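Phosphoglucomutase/phosphomannomutase family protein (Burkholderia thailandensis, PDB 3UW2) probably moves a phosphoryl group between positions of a hexose phosphate, as members of the phosphohexose mutase family do, and binds a metal ion. Local coordinates at residues Y435-L441 / R465-F470; D283-M287 / T309-W315. One frame throughout, in Å; residues are numbered along the deposited sequence.

Interaction 1 of 2, residues Y435-L441 / R465-F470; sequences YPDGFGL and RIQDDF
In the C-terminal domain, the hairpin turn between strands 431-435 and 438-444 and the start of the second strand pack against helix 460-477, with Tyr-435 laid over Ile-466. CG1 of Ile-466 stands above the middle of the tyrosine ring, 3.8 Å from its centroid and almost directly over the face, a CH-pi contact. The methyl branch CG2 lies 3.6 Å from CE2 of Tyr-435. The ring's hydroxyl donates to Asp-469, three residues after Ile-466, OH to OD2 2.9 Å. The carboxylate plane is turned 83° from the ring, and the hydroxyl meets OD2 on its anti side, out of the carboxylate plane. At the turn, Arg-465 grips Asp-437 end-on in a salt bridge: NH2 to OD1 is 2.9 Å and nearly straight at 163°, while NH1 to OD2 is 3.0 Å and more bent. The arginine chain folds at chi3 (73°), which brings the guanidinium back beside the tyrosine and nearly coplanar with the carboxylate. At the other end, CZ of Phe-470 rests 3.6 Å from the carbonyl carbon C of Gly-440, the ring lying close against the glycine backbone; Phe-455 of strand 451-457 meets this phenylalanine edge-to-face. An apolar centre is thus bordered by two acidic partners, and the paired bonds of Arg-465 probably restrain the rotation of both flat groups at the turn.

Interaction 2 of 2, residues D283-M287 / T309-W315; sequences DRQLM and TRNLARW. With EDO (1,2-ethanediol), chain G.
Met-287 of helix 282-296 lies against Trp-315 and Leu-312 of helix 311-318, the short helix segments running almost parallel, 4° apart. The indole comes over the methionine with CG anti to its own backbone nitrogen (chi1 177°), and CB of Met-287 sits over the face of the five-membered ring, 3.6 Å from its centroid. SD approaches the same ring obliquely at 4.3 Å from the centroid, a Met-aromatic contact. The methionine chain is extended through chi2 and bends at chi3 (-78°), carrying CE to 3.9 Å from CG2 of Thr-309. Its CG meets CD2 of Leu-312 at 3.6 Å. NE1 of Trp-315 also reaches the backbone O of Met-287 at 2.8 Å, a weak, bent bond. At the N-terminal end, OD2 of Asp-283 accepts from the backbone N of Thr-309 (2.7 Å) through its anti lone pair, and it also takes a bond from O1 of the ethanediol (2.7 Å). OG1 of Thr-309 accepts from N of Asn-311, a capping bond, and is bonded to Glu-456 of the C-terminal domain as well. Both helices flank strand 301-305, whose Tyr-304 touches Leu-286 and Leu-312, the parallel helix pairing of an alpha/beta/alpha layered domain.

Interaction 1 joins a strand hairpin to the helix that covers it inside the C-terminal domain, far from the chain's centre; interaction 2 joins two helices inside domain III, nearer the centre. Both are largely buried, but the salt bridge of interaction 1 lies at a partly exposed margin, whereas the polar end of interaction 2 is a buried carboxylate holding a backbone N-H. Interaction 1 pairs charges at its edge, whereas interaction 2 relies on sulfur, indole and leucine packing. The two meet at the domain boundary: Arg-310 NH1 lies 3.2 Å from the O of Pro-436, probably a weak hydrogen bond, and CE2 of Phe-439 packs against Arg-310 N.

Interaction 1 of 2, residues Y435-L441 / R465-F470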
loop_
_atom_site.group_PDB
_atom_site.type_symbol
_atom_site.label_atom_id
_atom_site.label_comp_id
_atom_site.label_asym_id
_atom_site.label_seq_id
_atom_site.Cartn_x
_atom_site.Cartn_y
_atom_site.Cartn_z
ATOM N N TYR A 435 26.014 -2.357 7.798
ATOM C CA TYR A 435 27.477 -2.252 7.661
ATOM C C TYR A 435 27.837 -0.823 7.329
ATOM O O TYR A 435 26.968 -0.046 6.945
ATOM C CB TYR A 435 27.971 -3.136 6.535
ATOM C CG TYR A 435 27.690 -4.633 6.676
ATOM C CD1 TYR A 435 28.713 -5.513 7.005
ATOM C CD2 TYR A 435 26.412 -5.174 6.431
ATOM C CE1 TYR A 435 28.477 -6.887 7.084
ATOM C CE2 TYR A 435 26.173 -6.552 6.536
ATOM C CZ TYR A 435 27.212 -7.399 6.861
ATOM O OH TYR A 435 27.001 -8.771 6.964
ATOM N N PRO A 436 29.134 -0.478 7.421
ATOM C CA PRO A 436 29.505 0.896 7.064
ATOM C C PRO A 436 29.163 1.234 5.577
ATOM O O PRO A 436 28.976 2.410 5.234
ATOM C CB PRO A 436 31.021 0.923 7.324
ATOM C CG PRO A 436 31.267 -0.237 8.278
ATOM C CD PRO A 436 30.305 -1.285 7.823
ATOM N N ASP A 437 29.053 0.207 4.735
ATOM C CA ASP A 437 28.873 0.421 3.311
ATOM C C ASP A 437 27.666 -0.287 2.724
ATOM O O ASP A 437 27.645 -0.546 1.531
ATOM C CB ASP A 437 30.132 -0.049 2.559
ATOM C CG ASP A 437 30.579 -1.444 2.963
ATOM O OD1 ASP A 437 29.881 -2.162 3.714
ATOM O OD2 ASP A 437 31.681 -1.837 2.519
ATOM N N GLY A 438 26.635 -0.542 3.539
ATOM C CA GLY A 438 25.419 -1.188 3.057
ATOM C C GLY A 438 24.672 -1.955 4.139
ATOM O O GLY A 438 24.961 -1.807 5.345
ATOM N N PHE A 439 23.713 -2.786 3.730
ATOM C CA PHE A 439 22.935 -3.553 4.710
ATOM C C PHE A 439 22.415 -4.817 4.106
ATOM O O PHE A 439 22.266 -4.896 2.872
ATOM C CB PHE A 439 21.732 -2.751 5.300
ATOM C CG PHE A 439 20.504 -2.782 4.441
ATOM C CD1 PHE A 439 19.596 -3.872 4.493
ATOM C CD2 PHE A 439 20.211 -1.709 3.597
ATOM C CE1 PHE A 439 18.432 -3.866 3.707
ATOM C CE2 PHE A 439 19.077 -1.715 2.787
ATOM C CZ PHE A 439 18.182 -2.790 2.850
ATOM N N GLY A 440 22.227 -5.823 4.969
ATOM C CA GLY A 440 21.585 -7.127 4.636
ATOM C C GLY A 440 20.319 -7.270 5.502
ATOM O O GLY A 440 20.278 -6.811 6.664
ATOM N N LEU A 441 19.256 -7.809 4.926
ATOM C CA LEU A 441 18.010 -8.039 5.652
ATOM C C LEU A 441 17.585 -9.485 5.416
ATOM O O LEU A 441 17.500 -9.912 4.267
ATOM C CB LEU A 441 16.914 -7.094 5.169
ATOM C CG LEU A 441 15.502 -7.403 5.724
ATOM C CD1 LEU A 441 15.395 -7.130 7.229
ATOM C CD2 LEU A 441 14.389 -6.668 4.998
ATOM N N ARG A 465 30.577 -8.774 -0.716
ATOM C CA ARG A 465 31.138 -9.147 0.577
ATOM C C ARG A 465 29.987 -9.342 1.570
ATOM O O ARG A 465 30.001 -10.266 2.400
ATOM C CB ARG A 465 32.177 -8.105 1.036
ATOM C CG ARG A 465 32.964 -8.473 2.278
ATOM C CD ARG A 465 33.440 -7.255 3.062
ATOM N NE ARG A 465 32.357 -6.563 3.799
ATOM C CZ ARG A 465 31.767 -5.412 3.431
ATOM N NH1 ARG A 465 32.143 -4.816 2.309
ATOM N NH2 ARG A 465 30.772 -4.849 4.169
ATOM N N ILE A 466 28.949 -8.528 1.452
ATOM C CA ILE A 466 27.837 -8.620 2.406
ATOM C C ILE A 466 27.084 -9.954 2.291
ATOM O O ILE A 466 26.871 -10.670 3.297
ATOM C CB ILE A 466 26.928 -7.382 2.347
ATOM C CG1 ILE A 466 27.694 -6.216 2.947
ATOM C CG2 ILE A 466 25.624 -7.573 3.131
ATOM C CD1 ILE A 466 26.967 -4.881 2.813
ATOM N N GLN A 467 26.684 -10.279 1.072
ATOM C CA GLN A 467 26.193 -11.628 0.780
ATOM C C GLN A 467 27.121 -12.761 1.267
ATOM O O GLN A 467 26.691 -13.637 2.008
ATOM C CB GLN A 467 25.970 -11.750 -0.713
ATOM C CG GLN A 467 25.011 -10.686 -1.176
ATOM C CD GLN A 467 24.781 -10.781 -2.646
ATOM O OE1 GLN A 467 23.700 -11.112 -3.083
ATOM N NE2 GLN A 467 25.805 -10.511 -3.418
ATOM N N ASP A 468 28.383 -12.733 0.856
ATOM C CA ASP A 468 29.373 -13.677 1.376
ATOM C C ASP A 468 29.284 -13.828 2.891
ATOM O O ASP A 468 29.480 -14.922 3.432
ATOM C CB ASP A 468 30.785 -13.242 0.999
ATOM C CG ASP A 468 31.024 -13.295 -0.497
ATOM O OD1 ASP A 468 30.053 -13.615 -1.230
ATOM O OD2 ASP A 468 32.175 -13.017 -0.940
ATOM N N ASP A 469 28.985 -12.727 3.572
ATOM C CA ASP A 469 28.909 -12.751 5.010
ATOM C C ASP A 469 27.615 -13.459 5.427
ATOM O O ASP A 469 27.642 -14.379 6.265
ATOM C CB ASP A 469 28.977 -11.331 5.573
ATOM C CG ASP A 469 29.530 -11.292 6.977
ATOM O OD1 ASP A 469 30.710 -11.662 7.187
ATOM O OD2 ASP A 469 28.774 -10.898 7.878
ATOM N N PHE A 470 26.489 -13.046 4.838
ATOM C CA PHE A 470 25.230 -13.765 5.057
ATOM C C PHE A 470 25.307 -15.233 4.676
ATOM O O PHE A 470 24.780 -16.100 5.401
ATOM C CB PHE A 470 24.076 -13.097 4.331
ATOM C CG PHE A 470 23.427 -12.035 5.154
ATOM C CD1 PHE A 470 24.100 -10.827 5.428
ATOM C CD2 PHE A 470 22.180 -12.249 5.720
ATOM C CE1 PHE A 470 23.483 -9.838 6.211
ATOM C CE2 PHE A 470 21.590 -11.274 6.511
ATOM C CZ PHE A 470 22.253 -10.086 6.778
#

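Interaction 2 of 2, residues D283-M287 / T309-W315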
loop_
_atom_site.group_PDB
_atom_site.type_symbol
_atom_site.label_atom_id
_atom_site.label_comp_id
_atom_site.label_asym_id
_atom_site.label_seq_id
_atom_site.Cartn_x
_atom_site.Cartn_y
_atom_site.Cartn_z
ATOM N N ASP A 283 11.402 3.928 -1.707
ATOM C CA ASP A 283 12.227 4.544 -0.684
ATOM C C ASP A 283 12.853 5.873 -1.205
ATOM O O ASP A 283 13.121 6.785 -0.373
ATOM C CB ASP A 283 13.293 3.595 -0.097
ATOM C CG ASP A 283 14.119 2.919 -1.141
ATOM O OD1 ASP A 283 13.846 3.091 -2.377
ATOM O OD2 ASP A 283 15.064 2.197 -0.704
ATOM N N ARG A 284 13.117 5.973 -2.539
ATOM C CA ARG A 284 13.648 7.259 -3.079
ATOM C C ARG A 284 12.586 8.330 -3.162
ATOM O O ARG A 284 12.824 9.492 -2.825
ATOM C CB ARG A 284 14.344 7.082 -4.416
ATOM C CG ARG A 284 15.647 6.306 -4.248
ATOM C CD ARG A 284 16.137 5.955 -5.623
ATOM N NE ARG A 284 17.007 6.980 -6.155
ATOM C CZ ARG A 284 17.190 7.155 -7.456
ATOM N NH1 ARG A 284 16.503 6.427 -8.337
ATOM N NH2 ARG A 284 18.037 8.066 -7.891
ATOM N N GLN A 285 11.396 7.931 -3.593
ATOM C CA GLN A 285 10.233 8.824 -3.521
ATOM C C GLN A 285 10.042 9.454 -2.121
ATOM O O GLN A 285 9.706 10.634 -2.013
ATOM C CB GLN A 285 8.971 8.068 -3.893
ATOM C CG GLN A 285 8.907 7.561 -5.369
ATOM C CD GLN A 285 7.563 6.846 -5.607
ATOM O OE1 GLN A 285 6.465 7.369 -5.239
ATOM N NE2 GLN A 285 7.630 5.629 -6.130
ATOM N N LEU A 286 10.088 8.634 -1.095
ATOM C CA LEU A 286 9.920 9.095 0.290
ATOM C C LEU A 286 10.974 10.139 0.673
ATOM O O LEU A 286 10.656 11.070 1.410
ATOM C CB LEU A 286 9.948 7.925 1.292
ATOM C CG LEU A 286 9.517 8.267 2.723
ATOM C CD1 LEU A 286 8.039 8.635 2.716
ATOM C CD2 LEU A 286 9.748 7.079 3.634
ATOM N N MET A 287 12.225 9.989 0.193
ATOM C CA MET A 287 13.218 11.066 0.442
ATOM C C MET A 287 12.712 12.425 -0.077
ATOM O O MET A 287 12.839 13.454 0.589
ATOM C CB MET A 287 14.597 10.685 -0.102
ATOM C CG MET A 287 15.221 9.579 0.766
ATOM S SD MET A 287 16.928 9.045 0.478
ATOM C CE MET A 287 16.810 7.978 -0.958
ATOM N N THR A 309 16.190 1.844 1.706
ATOM C CA THR A 309 17.628 2.215 1.596
ATOM C C THR A 309 18.269 2.704 2.907
ATOM O O THR A 309 17.643 3.417 3.685
ATOM C CB THR A 309 17.865 3.300 0.505
ATOM O OG1 THR A 309 19.247 3.627 0.466
ATOM C CG2 THR A 309 17.120 4.533 0.765
ATOM N N ARG A 310 19.508 2.272 3.143
ATOM C CA ARG A 310 20.391 2.831 4.190
ATOM C C ARG A 310 20.373 4.392 4.067
ATOM O O ARG A 310 20.476 5.107 5.061
ATOM C CB ARG A 310 21.815 2.211 4.069
ATOM C CG ARG A 310 22.663 2.313 5.360
ATOM C CD ARG A 310 24.007 1.548 5.407
ATOM N NE ARG A 310 25.180 2.384 5.104
ATOM C CZ ARG A 310 25.394 3.009 3.936
ATOM N NH1 ARG A 310 26.503 3.738 3.744
ATOM N NH2 ARG A 310 24.506 2.915 2.946
ATOM N N ASN A 311 20.170 4.918 2.864
ATOM C CA ASN A 311 20.268 6.389 2.646
ATOM C C ASN A 311 19.197 7.233 3.315
ATOM O O ASN A 311 19.369 8.424 3.513
ATOM C CB ASN A 311 20.282 6.719 1.139
ATOM C CG ASN A 311 21.532 6.234 0.455
ATOM O OD1 ASN A 311 22.619 6.266 1.032
ATOM N ND2 ASN A 311 21.391 5.814 -0.801
ATOM N N LEU A 312 18.073 6.632 3.649
ATOM C CA LEU A 312 17.009 7.408 4.263
ATOM C C LEU A 312 17.325 8.033 5.636
ATOM O O LEU A 312 16.987 9.194 5.878
ATOM C CB LEU A 312 15.704 6.546 4.341
ATOM C CG LEU A 312 14.656 6.826 3.277
ATOM C CD1 LEU A 312 13.655 5.661 3.099
ATOM C CD2 LEU A 312 13.895 8.087 3.712
ATOM N N ALA A 313 17.937 7.274 6.526
ATOM C CA ALA A 313 18.249 7.785 7.868
ATOM C C ALA A 313 19.015 9.121 7.774
ATOM O O ALA A 313 18.616 10.119 8.396
ATOM C CB ALA A 313 19.076 6.764 8.665
ATOM N N ARG A 314 20.128 9.107 7.020
ATOM C CA ARG A 314 21.001 10.266 6.886
ATOM C C ARG A 314 20.262 11.432 6.187
ATOM O O ARG A 314 20.286 12.598 6.636
ATOM C CB ARG A 314 22.253 9.884 6.088
ATOM C CG ARG A 314 23.191 11.079 5.892
ATOM C CD ARG A 314 24.359 10.782 4.937
ATOM N NE ARG A 314 25.412 10.179 5.737
ATOM C CZ ARG A 314 26.177 10.841 6.617
ATOM N NH1 ARG A 314 26.040 12.151 6.794
ATOM N NH2 ARG A 314 27.098 10.198 7.320
ATOM N N TRP A 315 19.556 11.098 5.114
ATOM C CA TRP A 315 18.770 12.087 4.400
ATOM C C TRP A 315 17.797 12.781 5.331
ATOM O O TRP A 315 17.731 14.050 5.380
ATOM C CB TRP A 315 18.054 11.386 3.272
ATOM C CG TRP A 315 17.162 12.297 2.504
ATOM C CD1 TRP A 315 15.837 12.584 2.771
ATOM C CD2 TRP A 315 17.504 13.110 1.309
ATOM N NE1 TRP A 315 15.356 13.484 1.860
ATOM C CE2 TRP A 315 16.285 13.815 0.943
ATOM C CE3 TRP A 315 18.649 13.283 0.526
ATOM C CZ2 TRP A 315 16.229 14.672 -0.149
ATOM C CZ3 TRP A 315 18.580 14.142 -0.601
ATOM C CH2 TRP A 315 17.398 14.832 -0.913
HETATM C C1 EDO G . 16.332 -0.985 -0.460
HETATM O O1 EDO G . 16.375 -0.022 -1.520
HETATM C C2 EDO G . 16.991 -2.291 -0.910
HETATM O O2 EDO G . 16.126 -2.806 -1.920
#